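Local coordinates for beta-N-acetylhexosaminidase (Thermotoga neapolitana, PDB 5BZA), which probably hydrolyses terminal non-reducing N-acetyl-D-hexosamine residues from N-acetyl-beta-D-hexosaminides, as a glycoside hydrolase of family 3, at residues B[14-19]-B[49-54]; B[45-50]-B[455-460]; B[208-213]-B[250-255]. One frame throughout, in Å; residues are numbered along the deposited sequence.

Interactions 1 and 2 are neighbours that share helix 42-54, and their centres lie about 9 Å apart. The ring of Phe16, from interaction 1, touches Asp47 of interaction 2 and stacks on Phe48. Interaction 1 is a partly buried, apolar contact between a loop and an outer helix of the barrel. Interaction 2 is buried and polar, and it ties the barrel to the C-terminal domain. Interaction 3 lies across the chain's centre from interaction 2, about 37 Å away between centres. It is also buried, but it joins a loop and a short helix beyond barrel strands, close to a cadmium site. Its cross-contact is carbon against an imidazole face.

Interaction 1 of 3, residues B[14-19]-B[49-54]; sequences DDFNEE and MNFLSR
Phe16 and Phe51 join a strand-to-helix loop of the TIM barrel to outer helix 42-54. Phe16 lies in the short loop between strand 9-13 and helix 18-27, and Phe51 lies on helix 42-54. The contact is small, burying 85 Å² in all, and these two side chains carry it. The tip of the Phe16 ring does the touching: its CZ lies 3.5 Å from Phe51 CB. Beside it, Phe16 CE1 is 3.9 Å from Phe51 CG. The planes are tilted by 53° and the ring centroids lie 5.5 Å apart, an oblique aromatic pair. Phe16 CG is anti to the backbone N (chi1 174°), and this carries the ring out from the loop toward the helix. Phe16 is buried, and Phe51 is partly exposed. The Phe16 ring also stacks on Phe48, one helical turn before Phe51, and meets Arg21 in a cation-pi contact. Phe51 in turn packs on Arg21, Ile24 and Gln25 of helix 18-27.

Polar contacts shape the loop around Phe16. Asn17 is the N-cap of helix 18-27, where its OD1 accepts from the backbone N of Ala20. Weak bonds brace the residues before the helix: Phe16 N gives one to Asp15 OD1 (2.8 Å), and Asn17 ND2 gives another to Asp15 OD2 (3.0 Å). Three residues on from Phe51, Arg54 forms a salt bridge with Glu327, and both line a cadmium site. The pairing of an aromatic from a strand-to-helix loop with one from helix 42-54 is plain apolar packing between neighbouring elements on the outside of a beta/alpha barrel.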
loop_
_atom_site.group_PDB
_atom_site.type_symbol
_atom_site.label_atom_id
_atom_site.label_comp_id
_atom_site.label_asym_id
_atom_site.label_seq_id
_atom_site.Cartn_x
_atom_site.Cartn_y
_atom_site.Cartn_z
ATOM N N ASP B 14 5.267 19.019 2.095
ATOM C CA ASP B 14 3.871 18.903 1.751
ATOM C C ASP B 14 3.751 19.022 0.226
ATOM O O ASP B 14 2.657 18.976 -0.352
ATOM C CB ASP B 14 3.092 19.997 2.486
ATOM C CG ASP B 14 1.635 19.678 2.636
ATOM O OD1 ASP B 14 1.306 18.512 3.003
ATOM O OD2 ASP B 14 0.814 20.616 2.466
ATOM N N ASP B 15 4.905 19.204 -0.397
ATOM C CA ASP B 15 5.010 19.304 -1.835
ATOM C C ASP B 15 6.452 18.949 -2.231
ATOM O O ASP B 15 7.362 18.998 -1.393
ATOM C CB ASP B 15 4.584 20.714 -2.318
ATOM C CG ASP B 15 4.299 20.758 -3.842
ATOM O OD1 ASP B 15 4.303 19.677 -4.440
ATOM O OD2 ASP B 15 3.992 21.830 -4.422
ATOM N N PHE B 16 6.650 18.539 -3.490
ATOM C CA PHE B 16 7.984 18.281 -4.015
ATOM C C PHE B 16 8.109 19.006 -5.349
ATOM O O PHE B 16 7.259 18.854 -6.223
ATOM C CB PHE B 16 8.253 16.782 -4.176
ATOM C CG PHE B 16 9.564 16.486 -4.847
ATOM C CD1 PHE B 16 10.766 16.819 -4.238
ATOM C CD2 PHE B 16 9.590 15.913 -6.129
ATOM C CE1 PHE B 16 11.981 16.553 -4.875
ATOM C CE2 PHE B 16 10.783 15.647 -6.762
ATOM C CZ PHE B 16 11.991 15.962 -6.142
ATOM N N ASN B 17 9.120 19.850 -5.490
ATOM C CA ASN B 17 9.147 20.766 -6.612
ATOM C C ASN B 17 10.521 21.387 -6.666
ATOM O O ASN B 17 11.423 20.950 -5.940
ATOM C CB ASN B 17 8.036 21.822 -6.492
ATOM C CG ASN B 17 8.033 22.520 -5.117
ATOM O OD1 ASN B 17 9.094 22.833 -4.562
ATOM N ND2 ASN B 17 6.845 22.800 -4.600
ATOM N N GLU B 18 10.714 22.378 -7.536
ATOM C CA GLU B 18 12.086 22.884 -7.749
ATOM C C GLU B 18 12.499 23.644 -6.482
ATOM O O GLU B 18 13.657 23.565 -6.083
ATOM C CB GLU B 18 12.186 23.748 -9.021
ATOM C CG GLU B 18 13.603 24.038 -9.640
ATOM C CD GLU B 18 14.347 22.762 -10.216
ATOM O OE1 GLU B 18 13.916 21.614 -9.929
ATOM O OE2 GLU B 18 15.317 22.889 -11.028
ATOM N N GLU B 19 11.559 24.315 -5.806
ATOM C CA GLU B 19 11.919 25.000 -4.556
ATOM C C GLU B 19 12.430 23.969 -3.524
ATOM O O GLU B 19 13.491 24.164 -2.907
ATOM C CB GLU B 19 10.742 25.793 -3.966
ATOM C CG GLU B 19 11.102 26.589 -2.697
ATOM C CD GLU B 19 9.953 27.452 -2.148
ATOM O OE1 GLU B 19 8.783 27.206 -2.528
ATOM O OE2 GLU B 19 10.216 28.364 -1.317
ATOM N N MET B 49 11.424 10.293 -3.673
ATOM C CA MET B 49 12.326 9.220 -3.234
ATOM C C MET B 49 13.541 9.064 -4.187
ATOM O O MET B 49 14.684 8.871 -3.740
ATOM C CB MET B 49 11.587 7.886 -3.133
ATOM C CG MET B 49 10.590 7.858 -2.029
ATOM S SD MET B 49 11.213 8.227 -0.344
ATOM C CE MET B 49 12.386 6.911 -0.091
ATOM N N ASN B 50 13.290 9.172 -5.491
ATOM C CA ASN B 50 14.375 9.118 -6.469
ATOM C C ASN B 50 15.365 10.304 -6.288
ATOM O O ASN B 50 16.585 10.139 -6.304
ATOM C CB ASN B 50 13.789 9.101 -7.900
ATOM C CG ASN B 50 14.810 8.757 -8.941
ATOM O OD1 ASN B 50 15.597 7.827 -8.763
ATOM N ND2 ASN B 50 14.782 9.464 -10.058
ATOM N N PHE B 51 14.829 11.512 -6.155
ATOM C CA PHE B 51 15.647 12.659 -5.803
ATOM C C PHE B 51 16.479 12.412 -4.514
ATOM O O PHE B 51 17.686 12.736 -4.466
ATOM C CB PHE B 51 14.776 13.905 -5.662
ATOM C CG PHE B 51 15.535 15.116 -5.241
ATOM C CD1 PHE B 51 16.229 15.869 -6.169
ATOM C CD2 PHE B 51 15.581 15.485 -3.894
ATOM C CE1 PHE B 51 16.949 16.979 -5.771
ATOM C CE2 PHE B 51 16.296 16.602 -3.480
ATOM C CZ PHE B 51 16.983 17.352 -4.416
ATOM N N LEU B 52 15.863 11.852 -3.475
ATOM C CA LEU B 52 16.583 11.687 -2.205
ATOM C C LEU B 52 17.732 10.706 -2.361
ATOM O O LEU B 52 18.811 10.929 -1.804
ATOM C CB LEU B 52 15.635 11.227 -1.088
ATOM C CG LEU B 52 14.581 12.273 -0.685
ATOM C CD1 LEU B 52 13.528 11.686 0.285
ATOM C CD2 LEU B 52 15.269 13.473 -0.103
ATOM N N SER B 53 17.530 9.661 -3.176
ATOM C CA SER B 53 18.585 8.632 -3.381
ATOM C C SER B 53 19.881 9.188 -3.998
ATOM O O SER B 53 20.967 8.610 -3.860
ATOM C CB SER B 53 18.070 7.503 -4.256
ATOM O OG SER B 53 18.146 7.882 -5.629
ATOM N N ARG B 54 19.744 10.287 -4.718
ATOM C CA ARG B 54 20.848 10.911 -5.418
ATOM C C ARG B 54 21.500 12.091 -4.682
ATOM O O ARG B 54 22.500 12.667 -5.125
ATOM C CB ARG B 54 20.292 11.357 -6.750
ATOM C CG ARG B 54 19.840 10.153 -7.497
ATOM C CD ARG B 54 19.141 10.541 -8.761
ATOM N NE ARG B 54 19.202 9.430 -9.689
ATOM C CZ ARG B 54 19.023 9.561 -10.993
ATOM N NH1 ARG B 54 18.720 10.762 -11.499
ATOM N NH2 ARG B 54 19.146 8.487 -11.774
#

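Interaction 2 of 3, residues B[45-50]-B[455-460]; sequences FLDFMN and VYKSFQ
Asp47 of helix 42-54 is gripped by Tyr456 and Lys457 of helix 452-463. The two short segments cross at 60°, with axes 12.0 Å apart, so long side chains span the distance. Each carboxylate oxygen has its own donor. Tyr456 OH gives a very short bond of 2.5 Å to Asp47 OD2, which sits at the edge of the phenol ring. The carboxylate and ring planes are 71° apart. Lys457 NZ bonds to Asp47 OD1 at 2.8 Å as a salt bridge, coming from above the carboxylate plane. The lysine chain bends at chi2 (-60°), which brings the ammonium to this oxygen.

Lys457 NZ has two further acceptors: Gln460 OE1 of its own helix at 2.8 Å, and Glu330 OE1 in a second salt bridge. The ammonium thus joins two carboxylates, those of Asp47 and Glu330, and its charge would probably help keep both ionised. Gln460 NE2 stays 3.6 Å from Asp47 OD2. The Tyr456 ring also meets Phe377 edge-to-face. Within helix 452-463, Val455 O accepts from both Ser458 OG and Phe459 N.

This is a buried, charge-paired domain interface, joining an outer helix of the TIM barrel to the C-terminal domain.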
loop_
_atom_site.group_PDB
_atom_site.type_symbol
_atom_site.label_atom_id
_atom_site.label_comp_id
_atom_site.label_asym_id
_atom_site.label_seq_id
_atom_site.Cartn_x
_atom_site.Cartn_y
_atom_site.Cartn_z
ATOM N N PHE B 45 5.529 11.347 -4.754
ATOM C CA PHE B 45 6.243 10.551 -3.763
ATOM C C PHE B 45 7.437 9.790 -4.387
ATOM O O PHE B 45 8.591 9.939 -3.950
ATOM C CB PHE B 45 5.232 9.609 -3.071
ATOM C CG PHE B 45 5.873 8.554 -2.216
ATOM C CD1 PHE B 45 6.651 8.904 -1.117
ATOM C CD2 PHE B 45 5.747 7.198 -2.549
ATOM C CE1 PHE B 45 7.285 7.910 -0.333
ATOM C CE2 PHE B 45 6.363 6.196 -1.779
ATOM C CZ PHE B 45 7.143 6.564 -0.670
ATOM N N LEU B 46 7.185 9.057 -5.477
ATOM C CA LEU B 46 8.233 8.285 -6.139
ATOM C C LEU B 46 9.351 9.162 -6.700
ATOM O O LEU B 46 10.555 8.825 -6.550
ATOM C CB LEU B 46 7.631 7.431 -7.275
ATOM C CG LEU B 46 6.641 6.371 -6.829
ATOM C CD1 LEU B 46 6.024 5.636 -8.035
ATOM C CD2 LEU B 46 7.330 5.389 -5.888
ATOM N N ASP B 47 8.981 10.285 -7.331
ATOM C CA ASP B 47 9.998 11.171 -7.854
ATOM C C ASP B 47 10.842 11.772 -6.707
ATOM O O ASP B 47 12.071 11.925 -6.840
ATOM C CB ASP B 47 9.378 12.285 -8.709
ATOM C CG ASP B 47 10.441 13.067 -9.519
ATOM O OD1 ASP B 47 11.469 12.460 -9.925
ATOM O OD2 ASP B 47 10.266 14.287 -9.750
ATOM N N PHE B 48 10.197 12.126 -5.588
ATOM C CA PHE B 48 10.912 12.609 -4.373
ATOM C C PHE B 48 11.891 11.533 -3.855
ATOM O O PHE B 48 13.066 11.817 -3.641
ATOM C CB PHE B 48 9.887 12.997 -3.286
ATOM C CG PHE B 48 10.430 13.867 -2.156
ATOM C CD1 PHE B 48 11.715 14.386 -2.184
ATOM C CD2 PHE B 48 9.594 14.205 -1.084
ATOM C CE1 PHE B 48 12.172 15.220 -1.161
ATOM C CE2 PHE B 48 10.028 15.028 -0.063
ATOM C CZ PHE B 48 11.325 15.537 -0.093
ATOM N N MET B 49 11.424 10.293 -3.673
ATOM C CA MET B 49 12.326 9.220 -3.234
ATOM C C MET B 49 13.541 9.064 -4.187
ATOM O O MET B 49 14.684 8.871 -3.740
ATOM C CB MET B 49 11.587 7.886 -3.133
ATOM C CG MET B 49 10.590 7.858 -2.029
ATOM S SD MET B 49 11.213 8.227 -0.344
ATOM C CE MET B 49 12.386 6.911 -0.091
ATOM N N ASN B 50 13.290 9.172 -5.491
ATOM C CA ASN B 50 14.375 9.118 -6.469
ATOM C C ASN B 50 15.365 10.304 -6.288
ATOM O O ASN B 50 16.585 10.139 -6.304
ATOM C CB ASN B 50 13.789 9.101 -7.900
ATOM C CG ASN B 50 14.810 8.757 -8.941
ATOM O OD1 ASN B 50 15.597 7.827 -8.763
ATOM N ND2 ASN B 50 14.782 9.464 -10.058
ATOM N N VAL B 455 3.716 9.930 -17.453
ATOM C CA VAL B 455 3.246 11.192 -17.990
ATOM C C VAL B 455 4.029 12.373 -17.379
ATOM O O VAL B 455 4.563 13.226 -18.093
ATOM C CB VAL B 455 1.753 11.312 -17.722
ATOM C CG1 VAL B 455 1.211 12.651 -18.196
ATOM C CG2 VAL B 455 1.048 10.153 -18.381
ATOM N N TYR B 456 4.156 12.352 -16.049
ATOM C CA TYR B 456 4.938 13.338 -15.283
ATOM C C TYR B 456 6.341 13.410 -15.870
ATOM O O TYR B 456 6.850 14.497 -16.217
ATOM C CB TYR B 456 4.957 12.911 -13.804
ATOM C CG TYR B 456 5.849 13.662 -12.844
ATOM C CD1 TYR B 456 7.220 13.409 -12.781
ATOM C CD2 TYR B 456 5.304 14.574 -11.944
ATOM C CE1 TYR B 456 8.037 14.080 -11.868
ATOM C CE2 TYR B 456 6.103 15.247 -11.015
ATOM C CZ TYR B 456 7.467 14.988 -10.974
ATOM O OH TYR B 456 8.247 15.647 -10.058
ATOM N N LYS B 457 6.949 12.245 -16.065
ATOM C CA LYS B 457 8.302 12.235 -16.600
ATOM C C LYS B 457 8.344 12.730 -18.052
ATOM O O LYS B 457 9.324 13.359 -18.472
ATOM C CB LYS B 457 8.911 10.837 -16.511
ATOM C CG LYS B 457 9.356 10.474 -15.110
ATOM C CD LYS B 457 10.426 11.456 -14.612
ATOM C CE LYS B 457 10.686 11.325 -13.119
ATOM N NZ LYS B 457 11.823 12.173 -12.681
ATOM N N SER B 458 7.271 12.492 -18.809
ATOM C CA SER B 458 7.252 12.936 -20.210
ATOM C C SER B 458 7.191 14.472 -20.240
ATOM O O SER B 458 7.884 15.098 -21.061
ATOM C CB SER B 458 6.104 12.276 -20.991
ATOM O OG SER B 458 4.864 12.954 -20.876
ATOM N N PHE B 459 6.436 15.083 -19.317
ATOM C CA PHE B 459 6.407 16.546 -19.263
ATOM C C PHE B 459 7.785 17.074 -18.872
ATOM O O PHE B 459 8.276 18.071 -19.441
ATOM C CB PHE B 459 5.325 17.058 -18.307
ATOM C CG PHE B 459 3.939 16.681 -18.721
ATOM C CD1 PHE B 459 3.591 16.635 -20.070
ATOM C CD2 PHE B 459 2.987 16.348 -17.782
ATOM C CE1 PHE B 459 2.330 16.274 -20.461
ATOM C CE2 PHE B 459 1.703 15.991 -18.165
ATOM C CZ PHE B 459 1.371 15.957 -19.507
ATOM N N GLN B 460 8.422 16.405 -17.915
ATOM C CA GLN B 460 9.765 16.825 -17.495
ATOM C C GLN B 460 10.762 16.798 -18.643
ATOM O O GLN B 460 11.566 17.738 -18.832
ATOM C CB GLN B 460 10.288 15.937 -16.368
ATOM C CG GLN B 460 9.819 16.328 -14.970
ATOM C CD GLN B 460 10.585 15.593 -13.877
ATOM O OE1 GLN B 460 11.050 14.468 -14.081
ATOM N NE2 GLN B 460 10.726 16.236 -12.704
#

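Interaction 3 of 3, residues B[208-213]-B[250-255]; sequences TAHVKY and KAISEN
His210 meets Ala251 and Ile252 where the loop after strand 205-208 meets the short helix 250-253, which follows strand 241-243. Both elements follow the C-terminal ends of barrel strands, the end of a TIM barrel that carries the active site. The tight part is the imidazole face. Ile252 CG1 stands almost over the ring centre, 3.5 Å from the centroid and 9° off the ring normal, a CH-pi contact. Ile252 CD1 extends this cover, at 3.7 Å from His210 ND1. CG1 is anti to the carbonyl carbon of Ile252 (chi1 -57°), the torsion that brings it over the ring. Ala251 closes in at the base of the side chain, with its CB 3.9 Å from His210 CB. The same methyl lies 3.9 Å from His210 O.

The ring is also held by its nitrogens. His210 ND1 is hydrogen-bonded to Thr222 OG1, and NE2 to Ala246 O, so both polar atoms are satisfied outside the segments. His210 sits at the centre of an inverse gamma turn, closed by a weak bond from Val211 N to Ala209 O. Replacing His210 by alanine removes the ring, and this would probably leave Thr222 OG1 and Ala246 O without these partners and open a gap beneath Ile252.

The other side of the short helix is looser. Lys250 and Glu254 are exposed, and their salt bridge (NZ to OE2, 2.8 Å) takes no part in the contact. Exposed Asn255 folds back over the helix end, and its ND2 bonds to Ala251 O at 2.9 Å, nearly straight at 164°.

The His210 side chain touches Asp245, which with His161 holds a cadmium ion. Carbon on one face and a bond at each nitrogen fix the imidazole in both tilt and rotation. The chemistry implies a firmly oriented histidine, consistent with a second-shell place beside this metal site.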
loop_
_atom_site.group_PDB
_atom_site.type_symbol
_atom_site.label_atom_id
_atom_site.label_comp_id
_atom_site.label_asym_id
_atom_site.label_seq_id
_atom_site.Cartn_x
_atom_site.Cartn_y
_atom_site.Cartn_z
ATOM N N THR B 208 10.076 15.597 21.616
ATOM C CA THR B 208 9.613 16.370 22.801
ATOM C C THR B 208 8.203 16.864 22.640
ATOM O O THR B 208 7.714 16.956 21.514
ATOM C CB THR B 208 10.509 17.587 23.096
ATOM O OG1 THR B 208 10.430 18.514 22.005
ATOM C CG2 THR B 208 11.950 17.138 23.293
ATOM N N ALA B 209 7.521 17.097 23.756
ATOM C CA ALA B 209 6.204 17.697 23.712
ATOM C C ALA B 209 6.259 19.198 23.886
ATOM O O ALA B 209 6.911 19.689 24.827
ATOM C CB ALA B 209 5.323 17.085 24.766
ATOM N N HIS B 210 5.487 19.927 23.080
ATOM C CA HIS B 210 5.352 21.377 23.252
ATOM C C HIS B 210 4.315 21.601 24.342
ATOM O O HIS B 210 3.203 22.060 24.064
ATOM C CB HIS B 210 4.884 22.108 21.984
ATOM C CG HIS B 210 5.818 22.010 20.812
ATOM N ND1 HIS B 210 7.176 21.892 20.929
ATOM C CD2 HIS B 210 5.544 22.010 19.478
ATOM C CE1 HIS B 210 7.723 21.826 19.717
ATOM N NE2 HIS B 210 6.748 21.893 18.829
ATOM N N VAL B 211 4.636 21.179 25.559
ATOM C CA VAL B 211 3.691 21.278 26.644
ATOM C C VAL B 211 4.430 21.808 27.865
ATOM O O VAL B 211 5.576 21.417 28.123
ATOM C CB VAL B 211 3.021 19.912 26.970
ATOM C CG1 VAL B 211 2.289 19.963 28.339
ATOM C CG2 VAL B 211 2.117 19.454 25.809
ATOM N N LYS B 212 3.763 22.689 28.586
ATOM C CA LYS B 212 4.261 23.197 29.870
ATOM C C LYS B 212 3.835 22.333 31.062
ATOM O O LYS B 212 2.651 21.969 31.200
ATOM C CB LYS B 212 3.793 24.637 30.078
ATOM C CG LYS B 212 4.512 25.393 31.172
ATOM C CD LYS B 212 4.226 26.885 31.048
ATOM C CE LYS B 212 2.757 27.193 30.703
ATOM N NZ LYS B 212 2.563 28.703 30.664
ATOM N N TYR B 213 4.821 22.023 31.917
ATOM C CA TYR B 213 4.614 21.288 33.157
ATOM C C TYR B 213 4.894 22.201 34.414
ATOM O O TYR B 213 5.939 22.114 35.054
ATOM C CB TYR B 213 5.513 20.052 33.147
ATOM C CG TYR B 213 5.243 19.193 31.933
ATOM C CD1 TYR B 213 5.820 19.493 30.697
ATOM C CD2 TYR B 213 4.381 18.107 32.012
ATOM C CE1 TYR B 213 5.546 18.712 29.567
ATOM C CE2 TYR B 213 4.119 17.314 30.895
ATOM C CZ TYR B 213 4.697 17.628 29.681
ATOM O OH TYR B 213 4.429 16.848 28.577
ATOM N N LYS B 250 1.816 26.645 17.139
ATOM C CA LYS B 250 1.415 27.854 17.837
ATOM C C LYS B 250 1.894 27.848 19.291
ATOM O O LYS B 250 2.316 28.877 19.812
ATOM C CB LYS B 250 -0.109 27.968 17.774
ATOM C CG LYS B 250 -0.633 28.863 16.674
ATOM C CD LYS B 250 -2.107 28.549 16.363
ATOM C CE LYS B 250 -2.601 29.374 15.193
ATOM N NZ LYS B 250 -2.222 30.815 15.400
ATOM N N ALA B 251 1.846 26.671 19.923
ATOM C CA ALA B 251 2.319 26.500 21.289
ATOM C C ALA B 251 3.711 27.084 21.444
ATOM O O ALA B 251 4.026 27.687 22.487
ATOM C CB ALA B 251 2.312 25.037 21.690
ATOM N N ILE B 252 4.533 26.942 20.407
ATOM C CA ILE B 252 5.835 27.588 20.432
ATOM C C ILE B 252 5.776 28.961 19.773
ATOM O O ILE B 252 6.040 29.999 20.419
ATOM C CB ILE B 252 6.883 26.721 19.733
ATOM C CG1 ILE B 252 6.922 25.351 20.418
ATOM C CG2 ILE B 252 8.254 27.395 19.735
ATOM C CD1 ILE B 252 7.229 25.401 21.958
ATOM N N SER B 253 5.361 28.981 18.511
ATOM C CA SER B 253 5.496 30.199 17.702
ATOM C C SER B 253 4.653 31.360 18.236
ATOM O O SER B 253 4.928 32.506 17.939
ATOM C CB SER B 253 5.128 29.922 16.256
ATOM O OG SER B 253 3.839 29.352 16.232
ATOM N N GLU B 254 3.566 31.093 18.930
ATOM C CA GLU B 254 2.866 32.242 19.495
ATOM C C GLU B 254 3.334 32.696 20.900
ATOM O O GLU B 254 2.720 33.588 21.511
ATOM C CB GLU B 254 1.378 31.979 19.506
ATOM C CG GLU B 254 0.822 32.258 18.145
ATOM C CD GLU B 254 -0.662 32.269 18.159
ATOM O OE1 GLU B 254 -1.232 31.744 19.150
ATOM O OE2 GLU B 254 -1.253 32.808 17.189
ATOM N N ASN B 255 4.455 32.144 21.362
ATOM C CA ASN B 255 4.971 32.402 22.703
ATOM C C ASN B 255 6.467 32.611 22.705
ATOM O O ASN B 255 7.065 33.116 23.675
ATOM C CB ASN B 255 4.611 31.230 23.612
ATOM C CG ASN B 255 3.125 31.114 23.834
ATOM O OD1 ASN B 255 2.470 32.111 24.133
ATOM N ND2 ASN B 255 2.576 29.910 23.684
#